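Local coordinates for protein luciferase-like enzymeAMP-CoA-ligase (Zophobas atratus, PDB 4W8O) that probably activates carboxylic acids with ATP as acyl-adenylates and transfers the acyl group to coenzyme A, as related acyl-CoA ligases do, at residues His111-Val116 and Leu191-Ile195; Ser186-Gly190 and Arg422-Phe427; Asp215-His221 and Tyr262-Phe268. One frame throughout, in Å; residues are numbered along the deposited sequence.

Overall arrangement
Contacts 1 and 2 share one loop: residues 186-190 meet the chain's last residues, and residues 191-195, directly following, meet the end of helix 106-116. Their centres lie about 16 Å apart. Contact 2 is a surface contact and joins two irregular segments, through a threonine hydroxyl, backbone atoms and a methyl over a phenyl ring. Contact 1 is partly buried, with one histidine-to-carbonyl bond among aliphatic side chains. Contact 3, about 32 Å and 34 Å from them between centres, lies on the opposite side of the chain's centre. Also partly buried, but regular, it pairs parallel strands of another sheet by backbone bonds, with serine and threonine hydroxyls at their N-terminal end.

Contact 1 (His111-Val116 and Leu191-Ile195)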
loop_
_atom_site.group_PDB
_atom_site.type_symbol
_atom_site.label_atom_id
_atom_site.label_comp_id
_atom_site.label_asym_id
_atom_site.label_seq_id
_atom_site.Cartn_x
_atom_site.Cartn_y
_atom_site.Cartn_z
ATOM N N HIS A 111 11.641 -12.018 14.127
ATOM C CA HIS A 111 12.341 -10.745 14.105
ATOM C C HIS A 111 11.363 -9.566 13.986
ATOM O O HIS A 111 11.498 -8.574 14.700
ATOM C CB HIS A 111 13.351 -10.701 12.966
ATOM C CG HIS A 111 13.988 -9.360 12.794
ATOM N ND1 HIS A 111 14.779 -8.786 13.764
ATOM C CD2 HIS A 111 13.939 -8.472 11.774
ATOM C CE1 HIS A 111 15.198 -7.604 13.347
ATOM N NE2 HIS A 111 14.705 -7.392 12.139
ATOM N N LEU A 112 10.386 -9.684 13.092
ATOM C CA LEU A 112 9.420 -8.611 12.870
ATOM C C LEU A 112 8.613 -8.331 14.128
ATOM O O LEU A 112 8.426 -7.181 14.498
ATOM C CB LEU A 112 8.491 -8.933 11.693
ATOM C CG LEU A 112 9.176 -9.130 10.331
ATOM C CD1 LEU A 112 8.159 -9.163 9.197
ATOM C CD2 LEU A 112 10.242 -8.068 10.078
ATOM N N LEU A 113 8.158 -9.387 14.795
ATOM C CA LEU A 113 7.442 -9.233 16.061
ATOM C C LEU A 113 8.308 -8.561 17.126
ATOM O O LEU A 113 7.818 -7.742 17.913
ATOM C CB LEU A 113 6.928 -10.588 16.566
ATOM C CG LEU A 113 5.761 -11.216 15.797
ATOM C CD1 LEU A 113 5.495 -12.645 16.257
ATOM C CD2 LEU A 113 4.510 -10.369 15.946
ATOM N N SER A 114 9.595 -8.897 17.144
ATOM C CA SER A 114 10.512 -8.331 18.125
ATOM C C SER A 114 10.721 -6.838 17.875
ATOM O O SER A 114 10.982 -6.087 18.807
ATOM C CB SER A 114 11.849 -9.085 18.120
ATOM O OG SER A 114 12.674 -8.686 17.025
ATOM N N LEU A 115 10.599 -6.410 16.618
ATOM C CA LEU A 115 10.672 -4.985 16.297
ATOM C C LEU A 115 9.484 -4.187 16.853
ATOM O O LEU A 115 9.679 -3.120 17.417
ATOM C CB LEU A 115 10.740 -4.761 14.785
ATOM C CG LEU A 115 11.995 -5.221 14.051
ATOM C CD1 LEU A 115 11.761 -5.160 12.550
ATOM C CD2 LEU A 115 13.200 -4.380 14.443
ATOM N N VAL A 116 8.267 -4.708 16.687
ATOM C CA VAL A 116 7.048 -3.947 16.977
ATOM C C VAL A 116 6.270 -4.386 18.233
ATOM O O VAL A 116 5.365 -3.672 18.666
ATOM C CB VAL A 116 6.109 -3.897 15.747
ATOM C CG1 VAL A 116 6.863 -3.375 14.528
ATOM C CG2 VAL A 116 5.462 -5.250 15.451
ATOM N N LEU A 191 19.256 -6.386 8.832
ATOM C CA LEU A 191 17.910 -6.932 9.000
ATOM C C LEU A 191 16.851 -5.838 8.894
ATOM O O LEU A 191 17.164 -4.661 9.058
ATOM C CB LEU A 191 17.781 -7.611 10.358
ATOM C CG LEU A 191 18.784 -8.725 10.634
ATOM C CD1 LEU A 191 18.697 -9.121 12.097
ATOM C CD2 LEU A 191 18.571 -9.929 9.730
ATOM N N PRO A 192 15.587 -6.224 8.634
ATOM C CA PRO A 192 14.529 -5.225 8.555
ATOM C C PRO A 192 14.392 -4.335 9.791
ATOM O O PRO A 192 14.767 -4.721 10.900
ATOM C CB PRO A 192 13.269 -6.069 8.355
ATOM C CG PRO A 192 13.768 -7.293 7.652
ATOM C CD PRO A 192 15.101 -7.564 8.254
ATOM N N LYS A 193 13.871 -3.133 9.560
ATOM C CA LYS A 193 13.519 -2.194 10.614
ATOM C C LYS A 193 12.100 -1.732 10.358
ATOM O O LYS A 193 11.596 -1.866 9.241
ATOM C CB LYS A 193 14.476 -1.012 10.606
ATOM C CG LYS A 193 15.930 -1.420 10.815
ATOM C CD LYS A 193 16.821 -0.896 9.700
ATOM C CE LYS A 193 18.108 -1.685 9.574
ATOM N NZ LYS A 193 18.745 -1.835 10.904
ATOM N N ALA A 194 11.454 -1.214 11.398
ATOM C CA ALA A 194 10.058 -0.828 11.307
ATOM C C ALA A 194 9.950 0.623 10.846
ATOM O O ALA A 194 10.194 1.552 11.610
ATOM C CB ALA A 194 9.347 -1.031 12.635
ATOM N N ILE A 195 9.601 0.780 9.574
ATOM C CA ILE A 195 9.315 2.075 8.978
ATOM C C ILE A 195 8.029 2.655 9.579
ATOM O O ILE A 195 6.980 2.014 9.557
ATOM C CB ILE A 195 9.093 1.917 7.463
ATOM C CG1 ILE A 195 10.383 1.479 6.770
ATOM C CG2 ILE A 195 8.566 3.215 6.861
ATOM C CD1 ILE A 195 10.153 0.814 5.425
#
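The end of the glycine- and threonine-rich loop that handles the phosphates of ATP in adenylate-forming enzymes, here L191-P192-K193, lies against the last turns of helix 106-116, and H111 makes the polar link. Its NE2 donates to P192 O over 2.9 Å, with an N-H...O angle of 161°. The oxygen lies close to the imidazole plane, while the donor stands somewhat off the plane of the carbonyl. CG of H111 is anti to the backbone N (chi1 173°), which carries the ring off the helix toward the loop. Leucines flank it: CD1 of L191 sits 4.0 Å above one face, and CG of L115, one helical turn on, lies over the opposite face, both displaced toward the rim. H111 CD2 touches P192 CD at 3.8 Å, the two side chains crossing obliquely. A flat ring with an N-H at its end suits this slot, since it can fill the space between two aliphatic chains and still reach a carbonyl. With alanine in its place, P192 O would probably lose this donor and a gap would open between the two leucines.

From that loop the chain enters strand 194-198, antiparallel to strand 179-184 in a mixed sheet against which the helix packs; L112, L115 and V116 all rest on F184. Aliphatic groups make the remaining touches. L112 CD2 approaches P192 CB at 4.0 Å, the two side chains crossing at about a right angle, and L115 CD1 lies 3.5 Å from P192 O, screening the accepting oxygen with a methyl. Further along, V116 CG1 meets A194 CB at 3.9 Å; the small alanine lets the buried V116 come close to the strand. K193 points away from the helix, its backbone N bonded to S185 OG.

Contact 2 (Ser186-Gly190 and Arg422-Phe427); sequences SGTTG and RIKEMF
T188 reaches across to the R422-F427 turn, and its branches divide the work. CB lies 3.8 Å from I423 O. From it OG1 takes the place between the backbone N and the carbonyl carbon (chi1 60°), which turns the hydroxyl into the bend of the other segment. There it accepts a short, nearly straight hydrogen bond from M426 N, 2.6 Å long at 164°. I423 O lies 3.2 Å from OG1. The methyl, CG2, passes I423 O and touches R422 NE at 3.6 Å, at the edge of the guanidinium and in its plane. The charge of R422 is engaged elsewhere, by D407 in a salt bridge and by T405 O. Threonine suits this place because one residue supplies both the acceptor and the methyl.

Residues 186-190 belong to the SGTTG loop, which in the ANL superfamily binds the phosphates of ATP; S186 itself lines the pocket holding a polyether molecule in this crystal. The opposite segment follows strand 417-422, probably in the region where full-length relatives hinge between their large and small domains, and here the chain stops at F427.

M426 O receives two weak bonds, from T188 N and T189 N. Next door, T189 CG2 stands over the middle of the F427 ring, 3.4 Å from the centroid and 5° off the ring normal, a CH-pi contact. The same methyl lies 3.4 Å from E425 C, wedged between ring and backbone. F427 CA points its hydrogen at T189 O, 3.5 Å away. At G187 a side chain would collide with M426 O and F427 C, so glycine alone lets the backbones come this close.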
loop_
_atom_site.group_PDB
_atom_site.type_symbol
_atom_site.label_atom_id
_atom_site.label_comp_id
_atom_site.label_asym_id
_atom_site.label_seq_id
_atom_site.Cartn_x
_atom_site.Cartn_y
_atom_site.Cartn_z
ATOM N N SER A 186 13.881 -2.926 3.770
ATOM C CA SER A 186 14.530 -3.993 3.027
ATOM C C SER A 186 15.789 -3.446 2.378
ATOM O O SER A 186 15.922 -3.456 1.155
ATOM C CB SER A 186 13.586 -4.553 1.957
ATOM O OG SER A 186 13.120 -3.517 1.100
ATOM N N GLY A 187 16.708 -2.954 3.201
ATOM C CA GLY A 187 18.017 -2.516 2.712
ATOM C C GLY A 187 18.810 -3.683 2.146
ATOM O O GLY A 187 18.517 -4.843 2.448
ATOM N N THR A 188 19.819 -3.381 1.333
ATOM C CA THR A 188 20.635 -4.426 0.703
ATOM C C THR A 188 21.583 -5.117 1.692
ATOM O O THR A 188 22.200 -6.128 1.355
ATOM C CB THR A 188 21.441 -3.888 -0.497
ATOM O OG1 THR A 188 22.321 -2.845 -0.066
ATOM C CG2 THR A 188 20.509 -3.348 -1.572
ATOM N N THR A 189 21.708 -4.564 2.897
ATOM C CA THR A 189 22.372 -5.256 3.999
ATOM C C THR A 189 21.659 -4.927 5.314
ATOM O O THR A 189 20.917 -3.955 5.392
ATOM C CB THR A 189 23.877 -4.910 4.065
ATOM O OG1 THR A 189 24.501 -5.686 5.091
ATOM C CG2 THR A 189 24.103 -3.433 4.343
ATOM N N GLY A 190 21.865 -5.759 6.331
ATOM C CA GLY A 190 21.199 -5.595 7.624
ATOM C C GLY A 190 19.770 -6.124 7.635
ATOM O O GLY A 190 19.139 -6.276 6.587
ATOM N N ARG A 422 20.495 -1.051 -7.791
ATOM C CA ARG A 422 20.586 -0.726 -6.375
ATOM C C ARG A 422 22.037 -0.610 -5.947
ATOM O O ARG A 422 22.906 -1.330 -6.442
ATOM C CB ARG A 422 19.899 -1.795 -5.527
ATOM C CG ARG A 422 18.396 -1.874 -5.730
ATOM C CD ARG A 422 17.694 -2.376 -4.480
ATOM N NE ARG A 422 17.944 -1.520 -3.318
ATOM C CZ ARG A 422 17.346 -0.350 -3.076
ATOM N NH1 ARG A 422 16.439 0.149 -3.909
ATOM N NH2 ARG A 422 17.656 0.332 -1.981
ATOM N N ILE A 423 22.289 0.296 -5.014
ATOM C CA ILE A 423 23.603 0.426 -4.397
ATOM C C ILE A 423 23.835 -0.788 -3.486
ATOM O O ILE A 423 22.978 -1.125 -2.662
ATOM C CB ILE A 423 23.693 1.739 -3.594
ATOM C CG1 ILE A 423 23.558 2.944 -4.536
ATOM C CG2 ILE A 423 24.996 1.810 -2.807
ATOM C CD1 ILE A 423 23.061 4.202 -3.860
ATOM N N LYS A 424 24.977 -1.453 -3.647
ATOM C CA LYS A 424 25.290 -2.648 -2.848
ATOM C C LYS A 424 25.603 -2.323 -1.385
ATOM O O LYS A 424 26.157 -1.264 -1.077
ATOM C CB LYS A 424 26.473 -3.412 -3.449
ATOM C CG LYS A 424 26.110 -4.345 -4.593
ATOM C CD LYS A 424 27.354 -4.955 -5.225
ATOM C CE LYS A 424 28.085 -5.892 -4.270
ATOM N NZ LYS A 424 29.391 -6.348 -4.823
ATOM N N GLU A 425 25.251 -3.257 -0.501
ATOM C CA GLU A 425 25.496 -3.151 0.946
ATOM C C GLU A 425 25.122 -1.797 1.578
ATOM O O GLU A 425 25.920 -1.210 2.303
ATOM C CB GLU A 425 26.957 -3.509 1.277
ATOM C CG GLU A 425 27.243 -5.006 1.315
ATOM C CD GLU A 425 28.408 -5.360 2.227
ATOM O OE1 GLU A 425 29.490 -4.744 2.091
ATOM O OE2 GLU A 425 28.243 -6.262 3.080
ATOM N N MET A 426 23.905 -1.324 1.305
ATOM C CA MET A 426 23.361 -0.118 1.940
ATOM C C MET A 426 22.281 -0.530 2.949
ATOM O O MET A 426 21.317 -1.220 2.591
ATOM C CB MET A 426 22.785 0.840 0.887
ATOM C CG MET A 426 22.796 2.305 1.315
ATOM S SD MET A 426 22.084 3.456 0.109
ATOM C CE MET A 426 22.654 5.035 0.743
ATOM N N PHE A 427 22.449 -0.114 4.205
ATOM C CA PHE A 427 21.569 -0.554 5.299
ATOM C C PHE A 427 20.157 0.032 5.219
ATOM O O PHE A 427 19.921 1.033 4.546
ATOM C CB PHE A 427 22.195 -0.233 6.661
ATOM C CG PHE A 427 23.344 -1.130 7.022
ATOM C CD1 PHE A 427 24.644 -0.811 6.644
ATOM C CD2 PHE A 427 23.126 -2.302 7.734
ATOM C CE1 PHE A 427 25.704 -1.646 6.975
ATOM C CE2 PHE A 427 24.182 -3.139 8.067
ATOM C CZ PHE A 427 25.471 -2.811 7.686
#

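Contact 3 (Asp215-His221 and Tyr262-Phe268)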
loop_
_atom_site.group_PDB
_atom_site.type_symbol
_atom_site.label_atom_id
_atom_site.label_comp_id
_atom_site.label_asym_id
_atom_site.label_seq_id
_atom_site.Cartn_x
_atom_site.Cartn_y
_atom_site.Cartn_z
ATOM N N ASP A 215 -7.050 6.030 -12.859
ATOM C CA ASP A 215 -8.401 5.548 -12.571
ATOM C C ASP A 215 -8.367 4.404 -11.551
ATOM O O ASP A 215 -7.658 3.417 -11.761
ATOM C CB ASP A 215 -9.028 5.069 -13.889
ATOM C CG ASP A 215 -10.527 4.844 -13.798
ATOM O OD1 ASP A 215 -11.059 4.624 -12.691
ATOM O OD2 ASP A 215 -11.182 4.870 -14.858
ATOM N N CYS A 216 -9.130 4.547 -10.461
ATOM C CA CYS A 216 -9.222 3.538 -9.393
ATOM C C CYS A 216 -10.670 3.160 -9.051
ATOM O O CYS A 216 -10.908 2.548 -8.008
ATOM C CB CYS A 216 -8.582 4.063 -8.099
ATOM S SG CYS A 216 -6.784 4.117 -8.070
ATOM N N ARG A 217 -11.631 3.526 -9.899
ATOM C CA ARG A 217 -13.049 3.374 -9.548
ATOM C C ARG A 217 -13.403 1.932 -9.172
ATOM O O ARG A 217 -14.166 1.685 -8.240
ATOM C CB ARG A 217 -13.941 3.855 -10.688
ATOM C CG ARG A 217 -13.902 5.363 -10.906
ATOM C CD ARG A 217 -14.618 5.752 -12.188
ATOM N NE ARG A 217 -13.963 5.168 -13.357
ATOM C CZ ARG A 217 -14.497 5.081 -14.570
ATOM N NH1 ARG A 217 -15.716 5.553 -14.811
ATOM N NH2 ARG A 217 -13.802 4.524 -15.553
ATOM N N SER A 218 -12.836 0.986 -9.903
ATOM C CA SER A 218 -12.933 -0.415 -9.542
ATOM C C SER A 218 -11.573 -1.092 -9.790
ATOM O O SER A 218 -11.230 -1.442 -10.929
ATOM C CB SER A 218 -14.056 -1.076 -10.339
ATOM O OG SER A 218 -14.361 -2.334 -9.775
ATOM N N ILE A 219 -10.800 -1.252 -8.716
ATOM C CA ILE A 219 -9.410 -1.698 -8.821
ATOM C C ILE A 219 -9.198 -3.083 -8.203
ATOM O O ILE A 219 -9.586 -3.330 -7.066
ATOM C CB ILE A 219 -8.416 -0.672 -8.219
ATOM C CG1 ILE A 219 -6.969 -1.173 -8.380
ATOM C CG2 ILE A 219 -8.720 -0.380 -6.753
ATOM C CD1 ILE A 219 -5.909 -0.124 -8.109
ATOM N N LEU A 220 -8.590 -3.976 -8.984
ATOM C CA LEU A 220 -8.249 -5.329 -8.542
ATOM C C LEU A 220 -6.785 -5.373 -8.121
ATOM O O LEU A 220 -5.929 -4.755 -8.758
ATOM C CB LEU A 220 -8.494 -6.344 -9.668
ATOM C CG LEU A 220 -8.064 -7.806 -9.470
ATOM C CD1 LEU A 220 -8.737 -8.439 -8.261
ATOM C CD2 LEU A 220 -8.376 -8.623 -10.716
ATOM N N HIS A 221 -6.493 -6.096 -7.043
ATOM C CA HIS A 221 -5.109 -6.385 -6.705
ATOM C C HIS A 221 -4.991 -7.725 -6.006
ATOM O O HIS A 221 -5.980 -8.297 -5.552
ATOM C CB HIS A 221 -4.528 -5.272 -5.838
ATOM C CG HIS A 221 -5.026 -5.290 -4.434
ATOM N ND1 HIS A 221 -4.242 -5.688 -3.374
ATOM C CD2 HIS A 221 -6.239 -4.993 -3.917
ATOM C CE1 HIS A 221 -4.949 -5.620 -2.259
ATOM N NE2 HIS A 221 -6.164 -5.205 -2.565
ATOM N N TYR A 262 -16.930 -7.897 -12.936
ATOM C CA TYR A 262 -17.110 -6.748 -12.044
ATOM C C TYR A 262 -16.937 -5.413 -12.768
ATOM O O TYR A 262 -17.064 -4.360 -12.151
ATOM C CB TYR A 262 -16.153 -6.851 -10.849
ATOM C CG TYR A 262 -16.345 -8.132 -10.067
ATOM C CD1 TYR A 262 -17.518 -8.361 -9.360
ATOM C CD2 TYR A 262 -15.368 -9.126 -10.059
ATOM C CE1 TYR A 262 -17.716 -9.534 -8.652
ATOM C CE2 TYR A 262 -15.556 -10.306 -9.355
ATOM C CZ TYR A 262 -16.731 -10.507 -8.657
ATOM O OH TYR A 262 -16.934 -11.673 -7.957
ATOM N N LYS A 263 -16.665 -5.463 -14.072
ATOM C CA LYS A 263 -16.443 -4.260 -14.873
ATOM C C LYS A 263 -15.316 -3.428 -14.281
ATOM O O LYS A 263 -15.469 -2.235 -14.036
ATOM C CB LYS A 263 -17.727 -3.434 -14.985
ATOM C CG LYS A 263 -18.922 -4.233 -15.478
ATOM C CD LYS A 263 -20.130 -3.337 -15.683
ATOM C CE LYS A 263 -21.416 -4.143 -15.752
ATOM N NZ LYS A 263 -21.436 -5.068 -16.918
ATOM N N LEU A 264 -14.179 -4.075 -14.060
ATOM C CA LEU A 264 -13.029 -3.423 -13.455
ATOM C C LEU A 264 -12.486 -2.344 -14.375
ATOM O O LEU A 264 -12.474 -2.502 -15.594
ATOM C CB LEU A 264 -11.912 -4.434 -13.162
ATOM C CG LEU A 264 -12.232 -5.603 -12.231
ATOM C CD1 LEU A 264 -11.025 -6.530 -12.145
ATOM C CD2 LEU A 264 -12.654 -5.099 -10.853
ATOM N N THR A 265 -12.038 -1.253 -13.773
ATOM C CA THR A 265 -11.397 -0.162 -14.476
ATOM C C THR A 265 -9.889 -0.238 -14.342
ATOM O O THR A 265 -9.176 0.374 -15.138
ATOM C CB THR A 265 -11.829 1.197 -13.897
ATOM O OG1 THR A 265 -11.418 1.292 -12.522
ATOM C CG2 THR A 265 -13.328 1.367 -13.997
ATOM N N SER A 266 -9.399 -0.961 -13.329
ATOM C CA SER A 266 -7.972 -0.987 -13.044
ATOM C C SER A 266 -7.510 -2.288 -12.413
ATOM O O SER A 266 -8.302 -3.073 -11.891
ATOM C CB SER A 266 -7.582 0.157 -12.102
ATOM O OG SER A 266 -8.611 1.119 -11.988
ATOM N N LEU A 267 -6.200 -2.476 -12.431
ATOM C CA LEU A 267 -5.575 -3.615 -11.809
ATOM C C LEU A 267 -4.136 -3.251 -11.478
ATOM O O LEU A 267 -3.445 -2.655 -12.309
ATOM C CB LEU A 267 -5.642 -4.806 -12.771
ATOM C CG LEU A 267 -4.538 -5.854 -12.772
ATOM C CD1 LEU A 267 -4.601 -6.671 -11.493
ATOM C CD2 LEU A 267 -4.706 -6.744 -13.994
ATOM N N PHE A 268 -3.689 -3.571 -10.261
ATOM C CA PHE A 268 -2.264 -3.521 -9.962
ATOM C C PHE A 268 -1.716 -4.937 -9.855
ATOM O O PHE A 268 -2.313 -5.790 -9.208
ATOM C CB PHE A 268 -1.936 -2.768 -8.677
ATOM C CG PHE A 268 -0.515 -2.978 -8.235
ATOM C CD1 PHE A 268 0.522 -2.296 -8.854
ATOM C CD2 PHE A 268 -0.205 -3.917 -7.266
ATOM C CE1 PHE A 268 1.837 -2.521 -8.483
ATOM C CE2 PHE A 268 1.107 -4.146 -6.890
ATOM C CZ PHE A 268 2.130 -3.450 -7.500
#
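Two neighbouring parallel strands of one of the two large mixed sheets, 218-221 and 266-268, meet here, with I219 beside S266 and L220 beside L267. L220 N donates to S266 O at 3.1 Å, and L220 O accepts from F268 N at 2.9 Å, nearly in line with the carbonyl. One step earlier S218 O accepts from both T265 N and S266 N.

At the N-terminal end hydroxyls take over. T265 OG1 accepts from S218 N at 3.0 Å and donates to S266 OG, which lies 2.5 Å from D215 O, so short that its exact length is doubtful. The D215 carboxylate turns back on its own segment: OD1 accepts from R217 N, an Asx turn, and R217 grips it side-on through NE and NH2 in a salt bridge. Small hydroxyl residues suit a place where backbone groups beyond the regular strand pairing need partners. On the apolar side L264 CD1 packs 3.5 Å from L220 CB, and L267 lies alongside L220.

F268 borders the pocket that holds a polyether in this crystal and touches helix 228-239, as does I219 on the same face; on the opposite face L220 and L267, with L264 from the preceding loop, rest against helix 252-262, with strand 243-246 flanking strand 218-221.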